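Local coordinates for probable enoyl-CoA hydratase/isomerase (Mycobacterium abscessus, PDB 3SWX), which probably hydrates or isomerises enoyl-coenzyme A thioesters, as a member of the crotonase-like enoyl-CoA hydratase/isomerase family, at residues 19-24 against 58-63; 54-59 against 104-109; 124-129 against 183-188; 138-143 against 168-173. One frame throughout, in Å; residues are numbered along the deposited sequence.

Interaction 1. Residues 19-24 against 58-63; sequences VLVIGL and VLYGEG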
loop_
_atom_site.group_PDB
_atom_site.type_symbol
_atom_site.label_atom_id
_atom_site.label_comp_id
_atom_site.label_asym_id
_atom_site.label_seq_id
_atom_site.Cartn_x
_atom_site.Cartn_y
_atom_site.Cartn_z
ATOM N N VAL B 19 1.717 -14.449 26.622
ATOM C CA VAL B 19 0.874 -14.501 25.438
ATOM C C VAL B 19 -0.519 -15.011 25.783
ATOM O O VAL B 19 -0.649 -16.068 26.393
ATOM C CB VAL B 19 1.497 -15.404 24.353
ATOM C CG1 VAL B 19 0.535 -15.569 23.165
ATOM C CG2 VAL B 19 2.824 -14.840 23.894
ATOM N N LEU B 20 -1.547 -14.263 25.383
ATOM C CA LEU B 20 -2.938 -14.704 25.498
ATOM C C LEU B 20 -3.365 -15.449 24.239
ATOM O O LEU B 20 -3.090 -14.996 23.118
ATOM C CB LEU B 20 -3.868 -13.509 25.677
ATOM C CG LEU B 20 -5.300 -13.809 26.136
ATOM C CD1 LEU B 20 -5.279 -14.325 27.553
ATOM C CD2 LEU B 20 -6.129 -12.518 26.080
ATOM N N VAL B 21 -4.011 -16.590 24.422
ATOM C CA VAL B 21 -4.478 -17.410 23.301
ATOM C C VAL B 21 -6.001 -17.552 23.406
ATOM O O VAL B 21 -6.517 -18.166 24.333
ATOM C CB VAL B 21 -3.778 -18.805 23.282
ATOM C CG1 VAL B 21 -4.195 -19.626 22.071
ATOM C CG2 VAL B 21 -2.254 -18.660 23.281
ATOM N N ILE B 22 -6.711 -16.970 22.444
ATOM C CA ILE B 22 -8.162 -16.948 22.451
ATOM C C ILE B 22 -8.651 -17.757 21.291
ATOM O O ILE B 22 -8.264 -17.493 20.135
ATOM C CB ILE B 22 -8.716 -15.521 22.258
ATOM C CG1 ILE B 22 -8.181 -14.574 23.345
ATOM C CG2 ILE B 22 -10.267 -15.537 22.208
ATOM C CD1 ILE B 22 -8.345 -13.068 22.975
ATOM N N GLY B 23 -9.503 -18.739 21.588
ATOM C CA GLY B 23 -10.076 -19.596 20.562
ATOM C C GLY B 23 -11.571 -19.355 20.420
ATOM O O GLY B 23 -12.312 -19.458 21.400
ATOM N N LEU B 24 -12.010 -18.982 19.219
ATOM C CA LEU B 24 -13.437 -18.957 18.939
ATOM C C LEU B 24 -13.923 -20.378 19.158
ATOM O O LEU B 24 -13.346 -21.339 18.633
ATOM C CB LEU B 24 -13.742 -18.485 17.515
ATOM C CG LEU B 24 -13.163 -17.129 17.053
ATOM C CD1 LEU B 24 -13.585 -16.861 15.605
ATOM C CD2 LEU B 24 -13.571 -15.964 17.995
ATOM N N VAL B 58 -3.101 -14.051 20.525
ATOM C CA VAL B 58 -3.305 -14.911 19.361
ATOM C C VAL B 58 -4.777 -15.285 19.317
ATOM O O VAL B 58 -5.319 -15.731 20.315
ATOM C CB VAL B 58 -2.449 -16.173 19.464
ATOM C CG1 VAL B 58 -2.824 -17.179 18.398
ATOM C CG2 VAL B 58 -0.985 -15.811 19.326
ATOM N N LEU B 59 -5.419 -15.073 18.164
ATOM C CA LEU B 59 -6.822 -15.390 17.963
ATOM C C LEU B 59 -6.932 -16.392 16.812
ATOM O O LEU B 59 -6.355 -16.183 15.738
ATOM C CB LEU B 59 -7.618 -14.122 17.635
ATOM C CG LEU B 59 -9.107 -14.290 17.285
ATOM C CD1 LEU B 59 -9.890 -14.914 18.437
ATOM C CD2 LEU B 59 -9.685 -12.918 16.922
ATOM N N TYR B 60 -7.631 -17.498 17.075
ATOM C CA TYR B 60 -7.824 -18.586 16.111
ATOM C C TYR B 60 -9.244 -19.099 16.337
ATOM O O TYR B 60 -9.966 -18.582 17.203
ATOM C CB TYR B 60 -6.787 -19.704 16.321
ATOM C CG TYR B 60 -7.053 -20.501 17.566
ATOM C CD1 TYR B 60 -6.753 -19.977 18.825
ATOM C CD2 TYR B 60 -7.641 -21.772 17.494
ATOM C CE1 TYR B 60 -7.030 -20.682 19.960
ATOM C CE2 TYR B 60 -7.909 -22.484 18.623
ATOM C CZ TYR B 60 -7.601 -21.938 19.859
ATOM O OH TYR B 60 -7.876 -22.642 21.004
ATOM N N GLY B 61 -9.653 -20.086 15.551
ATOM C CA GLY B 61 -10.956 -20.725 15.725
ATOM C C GLY B 61 -10.833 -22.220 15.990
ATOM O O GLY B 61 -10.034 -22.869 15.352
ATOM N N GLU B 62 -11.625 -22.757 16.928
ATOM C CA GLU B 62 -11.701 -24.220 17.154
ATOM C C GLU B 62 -12.522 -24.888 16.053
ATOM O O GLU B 62 -13.363 -24.247 15.428
ATOM C CB GLU B 62 -12.327 -24.536 18.522
ATOM C CG GLU B 62 -11.432 -24.200 19.754
ATOM C CD GLU B 62 -10.356 -25.257 20.007
ATOM O OE1 GLU B 62 -10.642 -26.449 19.773
ATOM O OE2 GLU B 62 -9.228 -24.905 20.431
ATOM N N GLY B 63 -12.270 -26.169 15.808
ATOM C CA GLY B 63 -13.029 -26.938 14.837
ATOM C C GLY B 63 -12.615 -26.763 13.376
ATOM O O GLY B 63 -11.489 -26.340 13.077
HETATM O O HOH W 1 -7.237 -20.879 23.736
#
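The Tyr60 ring lies over the backbone of the neighbouring strand, with Gly23 CA on one face, 3.7 Å from the ring centroid in a CH-pi contact 28° off the normal. At the ring edge, in its plane, sit Glu62 OE2 and a water; Tyr60 OH donates to the anti lone pair of Glu62 OE2 at 2.7 Å, while the water donates to Val21 O and, weakly, to the hydroxyl. CG of Tyr60 stands between its own backbone N and carbonyl carbon (chi1 72°), which folds the ring across Gly23, where there is no side chain to meet it. Val21 CG1 meets Tyr60 CE1 obliquely at 3.7 Å. On the face carrying Ile22, Leu24 and Leu59, a single methyl, Leu59 CD1, receives Ile22 CG2 at 3.8 Å and Leu24 CD2 at 3.9 Å. Five backbone bonds join the segments, the straightest from Ile22 N to Val58 O (2.8 Å, 179° at the hydrogen). A salt bridge from Arg12 to Glu62 and a hydrogen bond from Arg14 to Tyr60 OH tie this polar end to strand 11-16. With helix 35-50 covering Ile22 and Leu24, the parallel strands form a beta-alpha-beta unit of the crotonase fold.

Interaction 2. Residues 54-59 against 104-109; sequences LRAAVL and PLLVAV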
loop_
_atom_site.group_PDB
_atom_site.type_symbol
_atom_site.label_atom_id
_atom_site.label_comp_id
_atom_site.label_asym_id
_atom_site.label_seq_id
_atom_site.Cartn_x
_atom_site.Cartn_y
_atom_site.Cartn_z
ATOM N N LEU B 54 0.329 -9.084 29.944
ATOM C CA LEU B 54 0.205 -9.658 28.610
ATOM C C LEU B 54 0.865 -8.761 27.572
ATOM O O LEU B 54 0.671 -7.551 27.572
ATOM C CB LEU B 54 -1.260 -9.927 28.283
ATOM C CG LEU B 54 -1.926 -10.917 29.247
ATOM C CD1 LEU B 54 -3.440 -11.034 28.971
ATOM C CD2 LEU B 54 -1.248 -12.316 29.208
ATOM N N ARG B 55 1.643 -9.377 26.691
ATOM C CA ARG B 55 2.438 -8.653 25.714
ATOM C C ARG B 55 2.023 -8.899 24.260
ATOM O O ARG B 55 2.482 -8.183 23.375
ATOM C CB ARG B 55 3.912 -9.046 25.885
ATOM C CG ARG B 55 4.482 -8.717 27.264
ATOM C CD ARG B 55 5.953 -9.076 27.383
ATOM N NE ARG B 55 6.492 -8.569 28.648
ATOM C CZ ARG B 55 7.790 -8.520 28.964
ATOM N NH1 ARG B 55 8.716 -8.947 28.119
ATOM N NH2 ARG B 55 8.172 -8.014 30.124
ATOM N N ALA B 56 1.204 -9.926 24.032
ATOM C CA ALA B 56 0.733 -10.325 22.703
ATOM C C ALA B 56 -0.510 -11.195 22.854
ATOM O O ALA B 56 -0.727 -11.794 23.901
ATOM C CB ALA B 56 1.801 -11.078 21.960
ATOM N N ALA B 57 -1.341 -11.238 21.825
ATOM C CA ALA B 57 -2.514 -12.090 21.829
ATOM C C ALA B 57 -2.663 -12.793 20.467
ATOM O O ALA B 57 -2.432 -12.189 19.415
ATOM C CB ALA B 57 -3.793 -11.296 22.178
ATOM N N VAL B 58 -3.101 -14.051 20.525
ATOM C CA VAL B 58 -3.305 -14.911 19.361
ATOM C C VAL B 58 -4.777 -15.285 19.317
ATOM O O VAL B 58 -5.319 -15.731 20.315
ATOM C CB VAL B 58 -2.449 -16.173 19.464
ATOM C CG1 VAL B 58 -2.824 -17.179 18.398
ATOM C CG2 VAL B 58 -0.985 -15.811 19.326
ATOM N N LEU B 59 -5.419 -15.073 18.164
ATOM C CA LEU B 59 -6.822 -15.390 17.963
ATOM C C LEU B 59 -6.932 -16.392 16.812
ATOM O O LEU B 59 -6.355 -16.183 15.738
ATOM C CB LEU B 59 -7.618 -14.122 17.635
ATOM C CG LEU B 59 -9.107 -14.290 17.285
ATOM C CD1 LEU B 59 -9.890 -14.914 18.437
ATOM C CD2 LEU B 59 -9.685 -12.918 16.922
ATOM N N PRO B 104 -0.150 -6.002 20.551
ATOM C CA PRO B 104 -0.270 -6.792 19.326
ATOM C C PRO B 104 -1.367 -7.846 19.347
ATOM O O PRO B 104 -1.644 -8.434 20.390
ATOM C CB PRO B 104 1.114 -7.424 19.183
ATOM C CG PRO B 104 2.023 -6.512 19.923
ATOM C CD PRO B 104 1.215 -6.080 21.103
ATOM N N LEU B 105 -2.017 -8.022 18.202
ATOM C CA LEU B 105 -2.958 -9.105 17.961
ATOM C C LEU B 105 -2.518 -9.899 16.722
ATOM O O LEU B 105 -2.257 -9.342 15.661
ATOM C CB LEU B 105 -4.368 -8.573 17.769
ATOM C CG LEU B 105 -5.467 -9.620 17.526
ATOM C CD1 LEU B 105 -5.719 -10.582 18.712
ATOM C CD2 LEU B 105 -6.802 -8.945 17.096
ATOM N N LEU B 106 -2.409 -11.211 16.872
ATOM C CA LEU B 106 -2.110 -12.063 15.748
ATOM C C LEU B 106 -3.340 -12.912 15.486
ATOM O O LEU B 106 -4.034 -13.312 16.421
ATOM C CB LEU B 106 -0.892 -12.954 16.044
ATOM C CG LEU B 106 0.425 -12.234 16.369
ATOM C CD1 LEU B 106 0.497 -11.852 17.865
ATOM C CD2 LEU B 106 1.612 -13.088 15.974
ATOM N N VAL B 107 -3.623 -13.180 14.219
ATOM C CA VAL B 107 -4.754 -14.041 13.868
ATOM C C VAL B 107 -4.284 -15.232 13.043
ATOM O O VAL B 107 -3.575 -15.071 12.056
ATOM C CB VAL B 107 -5.875 -13.257 13.142
ATOM C CG1 VAL B 107 -6.866 -14.206 12.477
ATOM C CG2 VAL B 107 -6.602 -12.334 14.136
ATOM N N ALA B 108 -4.666 -16.427 13.488
ATOM C CA ALA B 108 -4.307 -17.679 12.830
ATOM C C ALA B 108 -5.568 -18.259 12.204
ATOM O O ALA B 108 -6.535 -18.516 12.912
ATOM C CB ALA B 108 -3.721 -18.678 13.851
ATOM N N VAL B 109 -5.543 -18.477 10.883
ATOM C CA VAL B 109 -6.718 -18.912 10.143
ATOM C C VAL B 109 -6.498 -20.249 9.424
ATOM O O VAL B 109 -5.386 -20.609 9.060
ATOM C CB VAL B 109 -7.241 -17.827 9.110
ATOM C CG1 VAL B 109 -7.523 -16.466 9.804
ATOM C CG2 VAL B 109 -6.292 -17.649 7.905
#
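Strands 56-59 and 105-109 run parallel, their axes 4.6 Å apart at closest approach and 22° apart in direction, with Val58 opposite Leu106 and Leu59 opposite Val107. Leu105, its CG anti to the backbone N (chi1 -179°), brings CD1 to 4.0 Å from Ala57 CB. The same methyl also approaches Leu59 CB, so it spans two residues on one face. Farther along that face Leu59 and Val107 run alongside each other, with Leu59 CB 4.1 Å from Val107 CG2. On the other face the Leu106 side chain places CD1 3.3 Å from Ala57 O. At the entrance to the strand pair the Pro104 ring abuts a backbone oxygen, CD lying 3.3 Å from Arg55 O.

Leu106 is gripped at both backbone polar atoms: its N donates to Ala57 O at 2.7 Å and its O accepts from Leu59 N at 2.8 Å. Ala108 N continues the ladder to Leu59 O, whereas the bond from Ala57 N to Pro104 O is longer, 3.2 Å, and bent to 135° at the hydrogen, the donor standing above the carbonyl plane.

Helix 193-205 covers Ala56, Val58 and Leu106 through Ala201 and Ile200, while on the opposite face of the sheet Leu20 of strand 19-24 touches Ala57. Tyr48 of helix 35-50 hydrogen-bonds to Pro104 O, and Pro104 also packs against helix 209-225 and Leu168 of the second subunit.

Interaction 3. Residues 124-129 against 183-188; sequences ADIVIA and IVQEIV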
loop_
_atom_site.group_PDB
_atom_site.type_symbol
_atom_site.label_atom_id
_atom_site.label_comp_id
_atom_site.label_asym_id
_atom_site.label_seq_id
_atom_site.Cartn_x
_atom_site.Cartn_y
_atom_site.Cartn_z
ATOM N N ALA B 124 -6.046 -7.179 12.744
ATOM C CA ALA B 124 -4.905 -7.634 13.506
ATOM C C ALA B 124 -3.607 -7.113 12.925
ATOM O O ALA B 124 -3.592 -6.401 11.915
ATOM C CB ALA B 124 -4.868 -9.176 13.548
ATOM N N ASP B 125 -2.513 -7.475 13.585
ATOM C CA ASP B 125 -1.194 -7.010 13.182
ATOM C C ASP B 125 -0.433 -8.031 12.366
ATOM O O ASP B 125 0.386 -7.659 11.543
ATOM C CB ASP B 125 -0.394 -6.584 14.415
ATOM C CG ASP B 125 -1.131 -5.571 15.223
ATOM O OD1 ASP B 125 -1.462 -4.504 14.642
ATOM O OD2 ASP B 125 -1.443 -5.864 16.397
ATOM N N ILE B 126 -0.710 -9.312 12.582
ATOM C CA ILE B 126 -0.002 -10.389 11.866
ATOM C C ILE B 126 -0.972 -11.530 11.651
ATOM O O ILE B 126 -1.710 -11.921 12.578
ATOM C CB ILE B 126 1.271 -10.923 12.635
ATOM C CG1 ILE B 126 2.311 -9.817 12.889
ATOM C CG2 ILE B 126 1.972 -12.061 11.834
ATOM C CD1 ILE B 126 3.242 -10.140 14.024
ATOM N N VAL B 127 -0.989 -12.062 10.428
ATOM C CA VAL B 127 -1.952 -13.095 10.061
ATOM C C VAL B 127 -1.182 -14.296 9.546
ATOM O O VAL B 127 -0.337 -14.169 8.642
ATOM C CB VAL B 127 -2.978 -12.610 8.995
ATOM C CG1 VAL B 127 -3.939 -13.748 8.570
ATOM C CG2 VAL B 127 -3.781 -11.405 9.505
ATOM N N ILE B 128 -1.473 -15.452 10.133
ATOM C CA ILE B 128 -0.876 -16.706 9.722
ATOM C C ILE B 128 -1.991 -17.615 9.240
ATOM O O ILE B 128 -2.997 -17.789 9.950
ATOM C CB ILE B 128 -0.172 -17.409 10.891
ATOM C CG1 ILE B 128 0.830 -16.470 11.568
ATOM C CG2 ILE B 128 0.475 -18.722 10.401
ATOM C CD1 ILE B 128 1.991 -16.015 10.670
ATOM N N ALA B 129 -1.788 -18.210 8.060
ATOM C CA ALA B 129 -2.723 -19.178 7.495
ATOM C C ALA B 129 -2.111 -20.579 7.372
ATOM O O ALA B 129 -0.919 -20.716 7.060
ATOM C CB ALA B 129 -3.199 -18.683 6.120
ATOM N N ILE B 183 -2.491 -9.833 2.758
ATOM C CA ILE B 183 -3.370 -10.083 3.917
ATOM C C ILE B 183 -2.780 -11.141 4.858
ATOM O O ILE B 183 -2.924 -11.060 6.069
ATOM C CB ILE B 183 -4.753 -10.678 3.513
ATOM C CG1 ILE B 183 -5.588 -9.736 2.691
ATOM C CG2 ILE B 183 -5.586 -11.015 4.762
ATOM C CD1 ILE B 183 -6.964 -10.446 2.311
ATOM N N VAL B 184 -2.161 -12.164 4.282
ATOM C CA VAL B 184 -1.588 -13.263 5.048
ATOM C C VAL B 184 -0.068 -13.161 5.005
ATOM O O VAL B 184 0.504 -13.076 3.921
ATOM C CB VAL B 184 -2.015 -14.612 4.434
ATOM C CG1 VAL B 184 -1.126 -15.772 4.969
ATOM C CG2 VAL B 184 -3.481 -14.869 4.717
ATOM N N GLN B 185 0.583 -13.191 6.163
ATOM C CA GLN B 185 2.039 -12.997 6.228
ATOM C C GLN B 185 2.796 -14.285 5.981
ATOM O O GLN B 185 3.920 -14.269 5.511
ATOM C CB GLN B 185 2.481 -12.417 7.574
ATOM C CG GLN B 185 2.326 -10.911 7.669
ATOM C CD GLN B 185 0.915 -10.454 7.378
ATOM O OE1 GLN B 185 0.016 -10.585 8.221
ATOM N NE2 GLN B 185 0.708 -9.909 6.177
ATOM N N GLU B 186 2.182 -15.410 6.299
ATOM C CA GLU B 186 2.867 -16.676 6.147
ATOM C C GLU B 186 1.843 -17.795 6.060
ATOM O O GLU B 186 0.815 -17.775 6.755
ATOM C CB GLU B 186 3.837 -16.893 7.316
ATOM C CG GLU B 186 4.691 -18.140 7.160
ATOM C CD GLU B 186 5.637 -18.393 8.332
ATOM O OE1 GLU B 186 5.777 -17.512 9.239
ATOM O OE2 GLU B 186 6.237 -19.503 8.326
ATOM N N ILE B 187 2.126 -18.736 5.158
ATOM C CA ILE B 187 1.353 -19.936 5.001
ATOM C C ILE B 187 2.172 -21.126 5.515
ATOM O O ILE B 187 3.322 -21.321 5.115
ATOM C CB ILE B 187 1.011 -20.208 3.533
ATOM C CG1 ILE B 187 0.310 -19.011 2.876
ATOM C CG2 ILE B 187 0.132 -21.479 3.414
ATOM C CD1 ILE B 187 0.272 -19.139 1.362
ATOM N N VAL B 188 1.547 -21.928 6.374
ATOM C CA VAL B 188 2.194 -23.078 6.998
ATOM C C VAL B 188 1.390 -24.356 6.740
ATOM O O VAL B 188 0.242 -24.287 6.273
ATOM C CB VAL B 188 2.325 -22.856 8.510
ATOM C CG1 VAL B 188 3.209 -21.622 8.791
ATOM C CG2 VAL B 188 0.938 -22.713 9.167
#
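A bend at chi2 (56°) folds Gln185 back across Val127, bringing its amide oxygen to the backbone: Val127 N donates to Gln185 OE1 at 2.8 Å, in the carbonyl plane of the amide. Gln185 N in turn donates to Val127 O, also at 2.8 Å, so one glutamine engages both backbone polar atoms of Val127. The amide oxygen appears to take the place of a strand carbonyl as acceptor for Val127 N, and regular pairing follows only beyond it. The other end of the amide, NE2, is held by Asn162 of the second subunit and, weakly, by Gly182 O. Near this subunit boundary, Asp125 accepts a hydrogen bond from Trp160 of that same neighbouring chain.

The regular part pairs Ala129 with Ile187 of the parallel strand 186-188, at the edge of this chain's crotonase-fold sheet; the axis of that strand differs in direction by 28° from that of 126-129. Ala129 N donates to Glu186 O at 2.9 Å with an angle of 169° at the hydrogen, and Val188 N to Ala129 O at 2.8 Å.

Val127 and Val184 meet nearly perpendicular, with CG1 of Val127 4.0 Å from CG2 of Val184. The other methyl, Val184 CG1, reaches Ala129 CB at 3.8 Å, so Val184 bridges two residues of the strand. Ile128 and Glu186 instead run alongside one another, Ile128 CD1 lying 3.9 Å from Glu186 CB. Ile200 of helix 193-205 covers Ile126 and Ile128, whereas Ala178 of helix 175-180 packs on Val184.

Interaction 4. Residues 138-143 against 168-173; sequences LEVNRG and LTADTF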
loop_
_atom_site.group_PDB
_atom_site.type_symbol
_atom_site.label_atom_id
_atom_site.label_comp_id
_atom_site.label_asym_id
_atom_site.label_seq_id
_atom_site.Cartn_x
_atom_site.Cartn_y
_atom_site.Cartn_z
ATOM N N LEU B 138 -18.414 -12.272 1.025
ATOM C CA LEU B 138 -19.718 -12.621 0.482
ATOM C C LEU B 138 -20.823 -11.554 0.597
ATOM O O LEU B 138 -21.930 -11.747 0.077
ATOM C CB LEU B 138 -20.212 -13.932 1.132
ATOM C CG LEU B 138 -19.420 -15.213 0.831
ATOM C CD1 LEU B 138 -19.923 -16.368 1.706
ATOM C CD2 LEU B 138 -19.491 -15.614 -0.655
ATOM N N GLU B 139 -20.543 -10.446 1.279
ATOM C CA GLU B 139 -21.596 -9.490 1.648
ATOM C C GLU B 139 -22.400 -8.993 0.451
ATOM O O GLU B 139 -23.636 -9.043 0.481
ATOM C CB GLU B 139 -21.020 -8.306 2.452
ATOM C CG GLU B 139 -20.478 -8.674 3.869
ATOM C CD GLU B 139 -18.975 -9.044 3.891
ATOM O OE1 GLU B 139 -18.415 -9.463 2.845
ATOM O OE2 GLU B 139 -18.352 -8.925 4.980
ATOM N N VAL B 140 -21.736 -8.558 -0.618
ATOM C CA VAL B 140 -22.482 -8.058 -1.780
ATOM C C VAL B 140 -23.319 -9.155 -2.462
ATOM O O VAL B 140 -24.310 -8.855 -3.125
ATOM C CB VAL B 140 -21.595 -7.353 -2.835
ATOM C CG1 VAL B 140 -20.896 -6.137 -2.214
ATOM C CG2 VAL B 140 -20.621 -8.347 -3.488
ATOM N N ASN B 141 -22.941 -10.415 -2.272
ATOM C CA ASN B 141 -23.760 -11.541 -2.731
ATOM C C ASN B 141 -25.055 -11.684 -1.922
ATOM O O ASN B 141 -25.970 -12.357 -2.356
ATOM C CB ASN B 141 -22.949 -12.847 -2.692
ATOM C CG ASN B 141 -23.701 -14.043 -3.305
ATOM O OD1 ASN B 141 -24.115 -14.959 -2.591
ATOM N ND2 ASN B 141 -23.855 -14.037 -4.619
ATOM N N ARG B 142 -25.128 -11.049 -0.750
ATOM C CA ARG B 142 -26.253 -11.218 0.150
ATOM C C ARG B 142 -27.078 -9.935 0.278
ATOM O O ARG B 142 -27.972 -9.849 1.113
ATOM C CB ARG B 142 -25.747 -11.727 1.500
ATOM C CG ARG B 142 -25.194 -13.168 1.402
ATOM C CD ARG B 142 -24.167 -13.444 2.463
ATOM N NE ARG B 142 -23.916 -14.874 2.685
ATOM C CZ ARG B 142 -23.234 -15.357 3.731
ATOM N NH1 ARG B 142 -22.742 -14.542 4.664
ATOM N NH2 ARG B 142 -23.039 -16.667 3.854
ATOM N N GLY B 143 -26.814 -8.970 -0.599
ATOM C CA GLY B 143 -27.577 -7.737 -0.640
ATOM C C GLY B 143 -27.039 -6.609 0.228
ATOM O O GLY B 143 -27.644 -5.543 0.290
ATOM N N LEU B 168 -15.750 -6.921 -4.825
ATOM C CA LEU B 168 -16.867 -6.583 -5.729
ATOM C C LEU B 168 -17.565 -7.803 -6.316
ATOM O O LEU B 168 -18.711 -7.708 -6.767
ATOM C CB LEU B 168 -16.426 -5.649 -6.859
ATOM C CG LEU B 168 -15.808 -4.284 -6.483
ATOM C CD1 LEU B 168 -15.555 -3.486 -7.762
ATOM C CD2 LEU B 168 -16.713 -3.480 -5.544
ATOM N N THR B 169 -16.866 -8.929 -6.331
ATOM C CA THR B 169 -17.332 -10.148 -6.961
ATOM C C THR B 169 -17.894 -11.184 -5.986
ATOM O O THR B 169 -18.639 -12.065 -6.397
ATOM C CB THR B 169 -16.177 -10.835 -7.692
ATOM O OG1 THR B 169 -15.183 -11.214 -6.741
ATOM C CG2 THR B 169 -15.559 -9.918 -8.781
ATOM N N ALA B 170 -17.500 -11.098 -4.716
ATOM C CA ALA B 170 -17.742 -12.155 -3.729
ATOM C C ALA B 170 -17.062 -13.500 -4.074
ATOM O O ALA B 170 -17.408 -14.511 -3.473
ATOM C CB ALA B 170 -19.254 -12.349 -3.480
ATOM N N ASP B 171 -16.083 -13.513 -4.999
ATOM C CA ASP B 171 -15.444 -14.777 -5.404
ATOM C C ASP B 171 -14.551 -15.266 -4.296
ATOM O O ASP B 171 -13.952 -14.467 -3.562
ATOM C CB ASP B 171 -14.585 -14.624 -6.669
ATOM C CG ASP B 171 -15.413 -14.529 -7.963
ATOM O OD1 ASP B 171 -16.534 -15.075 -8.031
ATOM O OD2 ASP B 171 -14.922 -13.900 -8.923
ATOM N N THR B 172 -14.420 -16.579 -4.199
ATOM C CA THR B 172 -13.514 -17.194 -3.239
ATOM C C THR B 172 -12.067 -17.108 -3.705
ATOM O O THR B 172 -11.787 -17.331 -4.878
ATOM C CB THR B 172 -13.901 -18.656 -3.026
ATOM O OG1 THR B 172 -15.257 -18.694 -2.588
ATOM C CG2 THR B 172 -12.990 -19.361 -1.968
ATOM N N PHE B 173 -11.148 -16.768 -2.791
ATOM C CA PHE B 173 -9.704 -16.847 -3.077
ATOM C C PHE B 173 -8.967 -17.644 -2.008
ATOM O O PHE B 173 -9.403 -17.724 -0.881
ATOM C CB PHE B 173 -9.070 -15.461 -3.273
ATOM C CG PHE B 173 -9.241 -14.507 -2.103
ATOM C CD1 PHE B 173 -10.464 -13.878 -1.871
ATOM C CD2 PHE B 173 -8.163 -14.204 -1.268
ATOM C CE1 PHE B 173 -10.634 -12.989 -0.816
ATOM C CE2 PHE B 173 -8.327 -13.306 -0.181
ATOM C CZ PHE B 173 -9.566 -12.701 0.031
#
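Ala170 meets residues 138-141 just after the end of helix 160-167, where it leaves helical geometry with a positive phi of 62°; the facing segment makes a short 3-10 turn that ends at Asn141. The nearest CA atoms are those of Leu138 and Ala170, 4.7 Å apart. Within the turn Arg142 N donates to Glu139 O at 2.8 Å. Within segment 168-173, Thr169 OG1 accepts from Asp171 N at 3.0 Å, an ST turn around Ala170.

The two segments meet without hydrogen bonds between them; apolar contacts carry the meeting. Ala170 CB points at the turn and is met by Asn141 CB at 3.8 Å and by Val140 CG2 at 4.2 Å. Leu138 sets off away from Ala170; with CG beside its backbone N (chi1 -66°) and CD1 in the extended position, the other methyl, CD2, is the one that reaches Ala170 O, at 3.7 Å. Val140 CG2, placed between its own backbone N and carbonyl carbon, also lies 3.8 Å from Leu168 O.

The polar end of Asn141 turns to another chain, where ND2 bonds to Gln207 of the third subunit; Val140 and Leu168 pack on Gly211 and Thr215 of that chain. The contact thus joins the loop between strand 134-136 and helix 150-158 to the loop between helix 160-167 and strand 173-174, at a subunit interface.

In the fold
Interactions 1, 2 and 3 lie on one six-stranded sheet, and interactions 1 and 2 share Val58 and Leu59 of strand 56-61, their centres 8 Å apart. Interactions 2 and 3 are joined through neighbouring strands 105-109 and 126-130, where Val109 N lies 2.8 Å from Ile128 O, a probable hydrogen bond. Helix 193-205 contributes side-chain contacts to all three. Interaction 4 lies off this sheet, its centre about 22 Å from that of interaction 3, yet Phe173 CE2 packs against Ile183 CD1 at 4.0 Å. Interactions 2 and 3 touch the second subunit, interaction 4 the third.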